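Local coordinates for type II secretion system protein H (PDB 4DQ9), which forms part of the pseudopilus tip complex critical for recognising and binding substrates of the type II secretion system, which exports proteases and toxins from the periplasm, at residues A[70-82]-A[124-138]. Sequence-based numbering, arbitrary orientation.
Sequences GLQLDFELGGGAW and TPFTLSIFPKGQEPD
Strands 71-77 and 126-132 pair antiparallel in the globular domain of this minor pseudopilin, 71-77 being the outermost strand of a four-stranded sheet within the chain, joined by backbone hydrogen bonds that run from the Lys133 N–Gly70 O bond (2.8 Å) at one end to the Gly78 N–Pro125 O bond (2.9 Å) at the other. Gln72–Phe131, Asp74–Ser129 and Glu76–Thr127 are the hydrogen-bonded pairs. At the Gly78 end the donor stands above the plane of the Pro125 carbonyl, where the strand gives way to a type II' turn, Leu77 to Gly80.

One face carries Leu73, Phe75, Leu77, Phe126, Leu128 and Ile130. Leu128 swings CG anti to its backbone N (chi1 177°), setting CD1 4.0 Å from Phe75 CB, while Leu73 CB meets Ile130 CG1 at 4.2 Å. In the pilin-like layout of long N-terminal helix and sheet, this apolar face is covered partly by helix 2-27, with Phe13 against Leu128, and partly by Ile35 of strand 31-36.

On the other face the chains beyond both strands fold back. Gln72 CB sits over one face of the Phe131 ring, 3.4 Å from CE2; Pro137 CA lies over the opposite face. Pro137 then lays CG almost squarely over the five-membered ring of Trp82, a CH-pi contact 3.5 Å from the centroid, and rests the same atom 3.6 Å from Asp74 OD2. Trp82 NE1 donates to Asp138 OD1 (2.8 Å), which lies close to the indole plane; the N-H meets that oxygen from above the carboxylate plane, the two planes 84° apart. Glu76 OE2 approaches the indole face opposite Pro137. Ser129 OG, near Trp82 CH2, donates a hydrogen bond to Pro137 O, tying the returning chain to its own strand.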
# COMPACT_ATOMS: atom_id res chain seq x y z
N GLY A 70 28.24 -11.33 -1.61
CA GLY A 70 28.90 -11.62 -0.35
C GLY A 70 28.13 -11.10 0.83
O GLY A 70 28.43 -11.55 1.94
N LEU A 71 27.19 -10.14 0.63
CA LEU A 71 26.31 -9.69 1.68
C LEU A 71 24.92 -10.28 1.54
O LEU A 71 24.49 -10.60 0.42
CB LEU A 71 26.16 -8.14 1.69
CG LEU A 71 27.45 -7.47 1.99
CD1 LEU A 71 27.25 -5.99 1.78
CD2 LEU A 71 27.83 -7.72 3.45
N GLN A 72 24.24 -10.38 2.68
CA GLN A 72 22.84 -10.84 2.80
C GLN A 72 22.09 -9.72 3.50
O GLN A 72 22.68 -8.93 4.28
CB GLN A 72 22.69 -12.08 3.66
CG GLN A 72 23.49 -13.33 3.19
CD GLN A 72 22.85 -13.98 2.07
OE1 GLN A 72 22.23 -13.32 1.23
NE2 GLN A 72 22.95 -15.30 2.01
N LEU A 73 20.79 -9.72 3.28
CA LEU A 73 19.97 -8.94 4.16
C LEU A 73 18.74 -9.75 4.67
O LEU A 73 18.33 -10.76 4.09
CB LEU A 73 19.53 -7.65 3.63
CG LEU A 73 18.79 -7.58 2.33
CD1 LEU A 73 17.36 -7.93 2.47
CD2 LEU A 73 18.81 -6.14 1.87
N ASP A 74 18.19 -9.25 5.75
CA ASP A 74 17.01 -9.83 6.37
C ASP A 74 16.21 -8.81 7.14
O ASP A 74 16.73 -7.70 7.38
CB ASP A 74 17.43 -10.98 7.26
CG ASP A 74 16.35 -12.05 7.44
OD1 ASP A 74 15.14 -11.88 7.03
OD2 ASP A 74 16.73 -13.18 7.93
N PHE A 75 14.97 -9.10 7.47
CA PHE A 75 14.20 -8.09 8.16
C PHE A 75 13.12 -8.79 9.06
O PHE A 75 12.74 -9.95 8.79
CB PHE A 75 13.55 -7.03 7.27
CG PHE A 75 12.35 -7.45 6.49
CD1 PHE A 75 12.49 -8.29 5.37
CD2 PHE A 75 11.10 -6.97 6.83
CE1 PHE A 75 11.39 -8.71 4.61
CE2 PHE A 75 9.96 -7.38 6.09
CZ PHE A 75 10.12 -8.29 4.98
N GLU A 76 12.69 -8.03 10.05
CA GLU A 76 11.65 -8.39 11.01
C GLU A 76 10.68 -7.22 10.99
O GLU A 76 11.12 -6.03 10.88
CB GLU A 76 12.17 -8.52 12.46
CG GLU A 76 13.02 -9.62 12.75
CD GLU A 76 13.79 -9.50 14.02
OE1 GLU A 76 14.16 -8.38 14.48
OE2 GLU A 76 14.07 -10.58 14.54
N LEU A 77 9.38 -7.51 11.02
CA LEU A 77 8.35 -6.50 11.31
C LEU A 77 7.88 -6.55 12.69
O LEU A 77 7.43 -7.59 13.14
CB LEU A 77 7.11 -6.74 10.41
CG LEU A 77 7.49 -6.69 8.93
CD1 LEU A 77 6.33 -7.09 7.98
CD2 LEU A 77 7.95 -5.33 8.50
N GLY A 78 8.02 -5.41 13.36
CA GLY A 78 7.56 -5.24 14.72
C GLY A 78 8.28 -6.27 15.56
O GLY A 78 9.49 -6.44 15.44
N GLY A 79 7.52 -7.03 16.33
CA GLY A 79 8.13 -8.03 17.18
C GLY A 79 8.23 -9.39 16.55
O GLY A 79 8.50 -10.37 17.25
N GLY A 80 8.07 -9.46 15.23
CA GLY A 80 7.95 -10.75 14.57
C GLY A 80 9.26 -11.40 14.21
O GLY A 80 10.39 -10.90 14.51
N ALA A 81 9.13 -12.49 13.49
CA ALA A 81 10.28 -13.36 13.17
C ALA A 81 11.03 -12.84 11.98
O ALA A 81 10.48 -12.11 11.20
CB ALA A 81 9.81 -14.77 12.92
N TRP A 82 12.28 -13.26 11.84
CA TRP A 82 13.03 -12.91 10.60
C TRP A 82 12.27 -13.47 9.41
O TRP A 82 11.68 -14.57 9.47
CB TRP A 82 14.48 -13.45 10.60
CG TRP A 82 15.34 -12.86 11.64
CD1 TRP A 82 15.77 -13.43 12.83
CD2 TRP A 82 15.89 -11.54 11.62
NE1 TRP A 82 16.60 -12.57 13.49
CE2 TRP A 82 16.67 -11.39 12.77
CE3 TRP A 82 15.87 -10.48 10.70
CZ2 TRP A 82 17.37 -10.18 13.02
CZ3 TRP A 82 16.49 -9.32 10.97
CH2 TRP A 82 17.25 -9.15 12.12
N THR A 124 6.63 2.30 9.74
CA THR A 124 6.37 0.91 10.15
C THR A 124 7.49 0.36 11.06
O THR A 124 8.67 0.50 10.71
CB THR A 124 6.30 0.00 8.93
OG1 THR A 124 5.34 0.51 7.99
CG2 THR A 124 6.17 -1.46 9.27
N PRO A 125 7.12 -0.24 12.25
CA PRO A 125 8.20 -0.75 13.12
C PRO A 125 8.88 -1.90 12.47
O PRO A 125 8.22 -2.80 12.01
CB PRO A 125 7.50 -1.06 14.39
CG PRO A 125 6.21 -0.24 14.36
CD PRO A 125 5.82 -0.18 12.96
N PHE A 126 10.20 -1.89 12.43
CA PHE A 126 10.91 -2.99 11.78
C PHE A 126 12.38 -2.98 12.22
O PHE A 126 12.87 -1.96 12.76
CB PHE A 126 10.85 -2.85 10.22
CG PHE A 126 11.79 -1.78 9.70
CD1 PHE A 126 11.52 -0.36 9.74
CD2 PHE A 126 13.11 -2.13 9.24
CE1 PHE A 126 12.44 0.59 9.37
CE2 PHE A 126 14.01 -1.18 8.87
CZ PHE A 126 13.73 0.22 8.90
N THR A 127 13.08 -4.06 11.86
CA THR A 127 14.55 -4.17 11.93
C THR A 127 15.03 -4.73 10.57
O THR A 127 14.43 -5.75 10.14
CB THR A 127 14.98 -5.05 13.04
OG1 THR A 127 14.58 -4.45 14.27
CG2 THR A 127 16.52 -5.17 13.06
N LEU A 128 16.01 -4.07 9.94
CA LEU A 128 16.63 -4.58 8.71
C LEU A 128 18.09 -4.83 9.11
O LEU A 128 18.75 -3.92 9.61
CB LEU A 128 16.57 -3.59 7.57
CG LEU A 128 17.31 -4.17 6.35
CD1 LEU A 128 16.35 -4.89 5.48
CD2 LEU A 128 18.02 -3.06 5.61
N SER A 129 18.57 -6.04 8.86
CA SER A 129 19.98 -6.27 9.13
C SER A 129 20.69 -6.71 7.90
O SER A 129 20.11 -7.31 6.95
CB SER A 129 20.11 -7.25 10.22
OG SER A 129 19.92 -8.48 9.77
N ILE A 130 21.97 -6.38 7.88
CA ILE A 130 22.87 -6.56 6.68
C ILE A 130 24.13 -7.19 7.22
O ILE A 130 24.74 -6.67 8.13
CB ILE A 130 23.16 -5.27 5.93
CG1 ILE A 130 21.86 -4.59 5.35
CG2 ILE A 130 24.21 -5.45 4.68
CD1 ILE A 130 21.98 -3.14 4.85
N PHE A 131 24.54 -8.22 6.59
CA PHE A 131 25.56 -9.08 7.13
C PHE A 131 26.22 -10.00 6.11
O PHE A 131 25.68 -10.30 5.09
CB PHE A 131 25.02 -9.92 8.26
CG PHE A 131 23.78 -10.68 7.88
CD1 PHE A 131 22.55 -10.06 7.92
CD2 PHE A 131 23.83 -12.00 7.40
CE1 PHE A 131 21.39 -10.71 7.61
CE2 PHE A 131 22.65 -12.69 7.05
CZ PHE A 131 21.42 -12.05 7.09
N PRO A 132 27.44 -10.45 6.42
CA PRO A 132 28.13 -11.25 5.45
C PRO A 132 27.44 -12.62 5.29
O PRO A 132 26.95 -13.30 6.26
CB PRO A 132 29.50 -11.47 6.09
CG PRO A 132 29.67 -10.29 6.92
CD PRO A 132 28.32 -10.03 7.50
N LYS A 133 27.50 -13.09 4.04
CA LYS A 133 27.02 -14.49 3.69
C LYS A 133 27.73 -15.50 4.58
O LYS A 133 28.91 -15.40 4.78
CB LYS A 133 27.18 -14.82 2.20
CG LYS A 133 26.59 -16.09 1.73
CD LYS A 133 26.82 -16.30 0.20
CE LYS A 133 26.44 -15.16 -0.66
NZ LYS A 133 27.01 -15.34 -2.04
N GLY A 134 26.98 -16.43 5.18
CA GLY A 134 27.56 -17.49 6.09
C GLY A 134 27.15 -17.22 7.53
O GLY A 134 27.22 -18.09 8.41
N GLN A 135 26.66 -16.03 7.78
CA GLN A 135 26.26 -15.61 9.14
C GLN A 135 24.71 -15.51 9.24
O GLN A 135 23.98 -15.43 8.24
CB GLN A 135 26.88 -14.28 9.42
CG GLN A 135 28.38 -14.41 9.62
CD GLN A 135 29.10 -13.11 9.85
OE1 GLN A 135 28.59 -12.24 10.52
NE2 GLN A 135 30.30 -12.95 9.25
N GLU A 136 24.26 -15.50 10.49
CA GLU A 136 22.87 -15.34 10.85
C GLU A 136 22.58 -13.83 10.95
O GLU A 136 23.44 -13.03 11.31
CB GLU A 136 22.64 -16.04 12.21
CG GLU A 136 22.86 -17.56 12.20
CD GLU A 136 21.82 -18.31 11.37
OE1 GLU A 136 20.83 -17.71 10.91
OE2 GLU A 136 21.98 -19.50 11.09
N PRO A 137 21.30 -13.46 10.84
CA PRO A 137 20.91 -12.06 10.87
C PRO A 137 20.92 -11.34 12.24
O PRO A 137 20.95 -10.10 12.28
CB PRO A 137 19.48 -12.10 10.35
CG PRO A 137 18.96 -13.44 10.80
CD PRO A 137 20.16 -14.37 10.57
N ASP A 138 21.00 -12.09 13.34
CA ASP A 138 20.91 -11.55 14.66
C ASP A 138 22.19 -10.79 15.04
O ASP A 138 23.28 -11.16 14.65
CB ASP A 138 20.64 -12.71 15.65
CG ASP A 138 19.51 -13.64 15.15
OD1 ASP A 138 18.35 -13.25 15.50
OD2 ASP A 138 19.83 -14.62 14.34
O HOH W 1 30.70 -13.52 3.21
O HOH W 2 11.54 -4.69 14.85